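Local coordinates for putative glutathione S-transferase (Sinorhizobium meliloti, PDB 4MDC), which probably acts as a glutathione transferase, joining the thiol of glutathione to electrophilic substrates, and forms a homodimer, at residues Q126-D131 with A198-L203. Numbering follows the deposited sequence.
Sequences QKMEAD and AAISVL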
ATOM      1  N   GLN B 126      -6.213   1.834  -0.531  1.00 16.07           N
ATOM      2  CA  GLN B 126      -5.353   1.862  -1.675  1.00 16.85           C
ATOM      3  C   GLN B 126      -6.121   1.781  -2.990  1.00 17.28           C
ATOM      4  O   GLN B 126      -5.891   2.616  -3.858  1.00 17.16           O
ATOM      5  CB  GLN B 126      -4.314   0.703  -1.609  1.00 17.71           C
ATOM      6  CG  GLN B 126      -3.474   0.811  -0.371  1.00 20.52           C
ATOM      7  CD  GLN B 126      -2.443  -0.341  -0.258  1.00 26.73           C
ATOM      8  OE1 GLN B 126      -2.249  -1.160  -1.168  1.00 29.49           O
ATOM      9  NE2 GLN B 126      -1.785  -0.375   0.875  1.00 28.92           N
ATOM     10  N   LYS B 127      -6.904   0.712  -3.205  1.00 18.08           N
ATOM     11  CA  LYS B 127      -7.604   0.580  -4.488  1.00 18.28           C
ATOM     12  C   LYS B 127      -8.637   1.700  -4.704  1.00 17.97           C
ATOM     13  O   LYS B 127      -8.576   2.423  -5.696  1.00 18.60           O
ATOM     14  CB  LYS B 127      -8.239  -0.777  -4.655  1.00 18.30           C
ATOM     15  CG  LYS B 127      -8.821  -0.959  -6.058  1.00 19.28           C
ATOM     16  CD  LYS B 127      -9.322  -2.355  -6.323  1.00 20.41           C
ATOM     17  CE  LYS B 127     -10.158  -2.489  -7.550  1.00 22.09           C
ATOM     18  NZ  LYS B 127      -9.594  -1.873  -8.765  1.00 23.06           N
HETATM   19  N   MSE B 128      -9.617   1.823  -3.810  1.00 17.51           N
HETATM   20  CA  MSE B 128     -10.632   2.875  -3.926  1.00 18.01           C
HETATM   21  C   MSE B 128      -9.968   4.242  -3.898  1.00 17.82           C
HETATM   22  O   MSE B 128     -10.432   5.205  -4.544  1.00 17.69           O
HETATM   23  CB  MSE B 128     -11.703   2.804  -2.842  1.00 18.08           C
HETATM   24  CG  MSE B 128     -12.924   3.681  -3.210  1.00 19.45           C
HETATM   25 SE   MSE B 128     -14.272   3.553  -1.776  1.00 20.83          SE
HETATM   26  CE  MSE B 128     -15.580   4.735  -2.657  1.00 21.97           C
ATOM     27  N   GLU B 129      -8.887   4.353  -3.152  1.00 17.49           N
ATOM     28  CA  GLU B 129      -8.193   5.658  -3.056  1.00 18.10           C
ATOM     29  C   GLU B 129      -7.616   6.101  -4.425  1.00 17.82           C
ATOM     30  O   GLU B 129      -7.780   7.227  -4.862  1.00 16.95           O
ATOM     31  CB  GLU B 129      -7.112   5.510  -2.001  1.00 18.48           C
ATOM     32  CG  GLU B 129      -6.260   6.718  -1.778  1.00 20.58           C
ATOM     33  CD  GLU B 129      -6.953   7.791  -0.912  1.00 22.62           C
ATOM     34  OE1 GLU B 129      -8.106   7.570  -0.437  1.00 25.24           O
ATOM     35  OE2 GLU B 129      -6.310   8.856  -0.673  1.00 26.73           O
ATOM     36  N   ALA B 130      -7.032   5.143  -5.133  1.00 16.67           N
ATOM     37  CA  ALA B 130      -6.485   5.413  -6.472  1.00 17.44           C
ATOM     38  C   ALA B 130      -7.550   5.570  -7.528  1.00 18.40           C
ATOM     39  O   ALA B 130      -7.444   6.474  -8.401  1.00 19.75           O
ATOM     40  CB  ALA B 130      -5.519   4.309  -6.907  1.00 17.07           C
ATOM     41  N   ASP B 131      -8.598   4.749  -7.439  1.00 17.68           N
ATOM     42  CA  ASP B 131      -9.632   4.703  -8.482  1.00 18.88           C
ATOM     43  C   ASP B 131     -10.540   5.912  -8.368  1.00 18.95           C
ATOM     44  O   ASP B 131     -11.057   6.406  -9.341  1.00 20.89           O
ATOM     45  CB  ASP B 131     -10.568   3.502  -8.307  1.00 18.59           C
ATOM     46  CG  ASP B 131      -9.941   2.182  -8.708  1.00 20.34           C
ATOM     47  OD1 ASP B 131      -8.848   2.214  -9.302  1.00 21.41           O
ATOM     48  OD2 ASP B 131     -10.571   1.144  -8.402  1.00 20.08           O
ATOM     49  N   ALA B 198     -14.002   5.336   6.774  1.00 13.62           N
ATOM     50  CA  ALA B 198     -13.187   6.517   6.597  1.00 14.19           C
ATOM     51  C   ALA B 198     -13.233   7.045   5.153  1.00 15.03           C
ATOM     52  O   ALA B 198     -13.409   8.202   4.939  1.00 14.74           O
ATOM     53  CB  ALA B 198     -11.767   6.230   7.002  1.00 13.73           C
ATOM     54  N   ALA B 199     -13.093   6.147   4.183  1.00 15.15           N
ATOM     55  CA  ALA B 199     -13.129   6.480   2.757  1.00 15.36           C
ATOM     56  C   ALA B 199     -14.528   6.984   2.356  1.00 15.45           C
ATOM     57  O   ALA B 199     -14.639   8.070   1.761  1.00 14.42           O
ATOM     58  CB  ALA B 199     -12.751   5.297   1.905  1.00 16.67           C
ATOM     59  N   ILE B 200     -15.564   6.277   2.827  1.00 14.42           N
ATOM     60  CA  ILE B 200     -16.922   6.722   2.529  1.00 15.81           C
ATOM     61  C   ILE B 200     -17.217   8.095   3.130  1.00 14.71           C
ATOM     62  O   ILE B 200     -17.920   8.893   2.478  1.00 14.08           O
ATOM     63  CB  ILE B 200     -17.973   5.727   3.098  1.00 17.55           C
ATOM     64  CG1 ILE B 200     -17.948   4.448   2.287  1.00 19.83           C
ATOM     65  CG2 ILE B 200     -19.363   6.309   3.154  1.00 18.76           C
ATOM     66  CD1 ILE B 200     -18.044   4.565   0.840  1.00 21.26           C
ATOM     67  N   SER B 201     -16.715   8.366   4.327  1.00 14.40           N
ATOM     68  CA  SER B 201     -17.019   9.643   5.003  1.00 14.93           C
ATOM     69  C   SER B 201     -16.476  10.826   4.235  1.00 15.13           C
ATOM     70  O   SER B 201     -17.098  11.940   4.205  1.00 14.19           O
ATOM     71  CB  SER B 201     -16.527   9.659   6.454  1.00 15.11           C
ATOM     72  OG  SER B 201     -15.118   9.797   6.558  1.00 16.79           O
ATOM     73  N   VAL B 202     -15.342  10.643   3.557  1.00 14.75           N
ATOM     74  CA  VAL B 202     -14.752  11.729   2.734  1.00 15.97           C
ATOM     75  C   VAL B 202     -15.641  12.007   1.500  1.00 15.92           C
ATOM     76  O   VAL B 202     -15.957  13.174   1.170  1.00 16.40           O
ATOM     77  CB  VAL B 202     -13.313  11.381   2.336  1.00 16.51           C
ATOM     78  CG1 VAL B 202     -12.741  12.311   1.292  1.00 17.25           C
ATOM     79  CG2 VAL B 202     -12.405  11.373   3.574  1.00 16.31           C
ATOM     80  N   LEU B 203     -15.970  10.926   0.786  1.00 16.08           N
ATOM     81  CA  LEU B 203     -16.826  11.026  -0.366  1.00 17.29           C
ATOM     82  C   LEU B 203     -18.185  11.607   0.025  1.00 17.31           C
ATOM     83  O   LEU B 203     -18.748  12.396  -0.739  1.00 17.45           O
ATOM     84  CB  LEU B 203     -16.962   9.688  -1.072  1.00 19.06           C
ATOM     85  CG  LEU B 203     -15.609   9.253  -1.660  1.00 20.36           C
ATOM     86  CD1 LEU B 203     -15.673   7.805  -2.148  1.00 21.45           C
ATOM     87  CD2 LEU B 203     -15.189  10.151  -2.785  1.00 21.51           C
TER
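Met-128, here a selenomethionine, carries nearly all of this contact by stretching across to Ala-199, Ile-200 and Leu-203. Its CG stands anti to the backbone N (chi1 -165°), and the chain runs on fully extended, so that SE and CE arrive at helix 191-205; the short segment axes are 11.2 Å apart. SE comes 4.3 Å from CB of Ala-199, whose methyl faces the incoming chain. Beyond it the terminal CE lies 4.3 Å from CD1 of Ile-200 and, at roughly a right angle to that, faces CD1 of Leu-203 tip to tip, although the modelled separation there is too short to trust. The isoleucine CB is directed away from segment 126-131, but its CD1 returns to the contact. The interaction is wholly apolar and buried. One turn apart, Asp-131 OD2 accepts Lys-127 NZ at 3.2 Å in a salt bridge through its syn lone pair, and NE2 of His-170 hydrogen-bonds to that same oxygen. Helices 111-145 and 191-205 run roughly parallel here, 21° apart, within the all-helical C-terminal domain of the glutathione transferase fold. Helix 167-180 packs against Met-128 and Ile-200, while helix 33-44 of the thioredoxin-like N-terminal domain touches Glu-129 and Val-202.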